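Local coordinates for protein GP23.1 (Bacillus phage spp1, PDB 2XF7) that is of uncertain function but is a putative chaperone of the phage, a small all-helical protein that assembles as a hexamer, at residues B[17-20]-B[21-25]. Sequence-based numbering, arbitrary orientation.
Sequences GTAS and EELLR
Ser-20 bends its hydroxyl over the first turn of helix 21-30, where OG accepts a hydrogen bond from Glu-22 N at 3.3 Å (N-H...O angle 150°). A chi1 of 65° tucks OG between the serine's own N and carbonyl carbon, and the short side chain suits a place where an acceptor must reach an amide that has no carbonyl of a preceding turn to bind. Glu-22 lies alongside: its CG passes 3.5 Å from Ser-20 OG, and its carboxylate returns through a water that donates to OE1 and also hydrogen-bonds to OG. An acid here probably also interacts favourably with the positive end of the helix dipole. The carbonyl O of Ser-20 starts the helical bonding with weak bonds from Leu-23 N and Leu-24 N, the latter nearly straight at 169°. A second water accepts from Ser-20 N at 2.9 Å and, weakly, from Leu-23 N. On the buried side, Ala-19 CB lies 4.2 Å from Leu-23 CB, small enough to sit between this helix and Ser-13 of helix 7-15. Leu-24 packs on Phe-10 and Trp-14 of helix 7-15 and on helix 35-42, while Ala-19 also meets Trp-49 of the second subunit. After the Schellman motif at Gly-17 ends helix 7-15, this short connection finishes in a classic serine N-cap, joining two helices of a small helical bundle.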
loop_
_atom_site.group_PDB
_atom_site.type_symbol
_atom_site.label_atom_id
_atom_site.label_comp_id
_atom_site.label_asym_id
_atom_site.label_seq_id
_atom_site.Cartn_x
_atom_site.Cartn_y
_atom_site.Cartn_z
ATOM N N GLY B 17 2.674 -13.832 12.697
ATOM C CA GLY B 17 3.207 -15.172 12.965
ATOM C C GLY B 17 3.789 -15.876 11.762
ATOM O O GLY B 17 3.991 -17.094 11.809
ATOM N N THR B 18 4.051 -15.133 10.658
ATOM C CA THR B 18 4.616 -15.796 9.482
ATOM C C THR B 18 6.120 -15.693 9.474
ATOM O O THR B 18 6.789 -16.408 8.691
ATOM C CB THR B 18 4.004 -15.174 8.189
ATOM O OG1 THR B 18 4.224 -13.761 8.195
ATOM C CG2 THR B 18 2.477 -15.425 8.108
ATOM N N ALA B 19 6.680 -14.818 10.293
ATOM C CA ALA B 19 8.158 -14.714 10.423
ATOM C C ALA B 19 8.587 -15.044 11.839
ATOM O O ALA B 19 7.903 -14.621 12.795
ATOM C CB ALA B 19 8.629 -13.270 10.177
ATOM N N SER B 20 9.757 -15.705 11.995
ATOM C CA SER B 20 10.353 -15.918 13.299
ATOM C C SER B 20 11.717 -15.244 13.204
ATOM O O SER B 20 11.991 -14.546 12.243
ATOM C CB SER B 20 10.485 -17.400 13.670
ATOM O OG SER B 20 11.392 -18.021 12.784
ATOM N N GLU B 21 12.574 -15.478 14.185
ATOM C CA GLU B 21 13.919 -14.924 14.177
ATOM C C GLU B 21 14.701 -15.442 12.949
ATOM O O GLU B 21 15.591 -14.753 12.474
ATOM C CB GLU B 21 14.650 -15.150 15.508
ATOM C CG GLU B 21 16.073 -14.562 15.468
ATOM C CD GLU B 21 16.838 -14.686 16.765
ATOM O OE1 GLU B 21 16.234 -15.099 17.784
ATOM O OE2 GLU B 21 18.087 -14.593 16.704
ATOM N N GLU B 22 14.356 -16.620 12.449
ATOM C CA GLU B 22 15.067 -17.202 11.263
ATOM C C GLU B 22 15.021 -16.215 10.061
ATOM O O GLU B 22 16.033 -15.896 9.445
ATOM C CB GLU B 22 14.427 -18.572 10.898
ATOM C CG GLU B 22 14.450 -19.574 12.055
ATOM C CD GLU B 22 14.393 -21.073 11.778
ATOM O OE1 GLU B 22 13.402 -21.707 12.213
ATOM O OE2 GLU B 22 15.374 -21.629 11.222
ATOM N N LEU B 23 13.848 -15.682 9.788
ATOM C CA LEU B 23 13.694 -14.755 8.706
ATOM C C LEU B 23 14.323 -13.385 9.013
ATOM O O LEU B 23 14.911 -12.767 8.205
ATOM C CB LEU B 23 12.216 -14.663 8.397
ATOM C CG LEU B 23 11.710 -13.880 7.224
ATOM C CD1 LEU B 23 11.907 -12.587 7.533
ATOM C CD2 LEU B 23 12.442 -14.198 6.008
ATOM N N LEU B 24 14.162 -12.922 10.260
ATOM C CA LEU B 24 14.782 -11.646 10.636
ATOM C C LEU B 24 16.321 -11.754 10.477
ATOM O O LEU B 24 16.946 -10.810 9.991
ATOM C CB LEU B 24 14.417 -11.177 12.075
ATOM C CG LEU B 24 12.897 -11.045 12.298
ATOM C CD1 LEU B 24 12.648 -10.564 13.710
ATOM C CD2 LEU B 24 12.224 -10.118 11.194
ATOM N N ARG B 25 16.907 -12.920 10.837
ATOM C CA ARG B 25 18.353 -13.161 10.731
ATOM C C ARG B 25 18.784 -12.997 9.236
ATOM O O ARG B 25 19.773 -12.340 8.932
ATOM C CB ARG B 25 18.668 -14.592 11.205
ATOM C CG ARG B 25 20.139 -14.891 11.190
ATOM C CD ARG B 25 20.506 -16.195 11.931
ATOM N NE ARG B 25 19.824 -17.406 11.432
ATOM C CZ ARG B 25 20.089 -18.662 11.828
ATOM N NH1 ARG B 25 21.063 -18.904 12.706
ATOM N NH2 ARG B 25 19.393 -19.684 11.335
HETATM O O HOH W 1 11.311 -20.756 13.448
HETATM O O HOH W 2 11.027 -17.411 10.071
#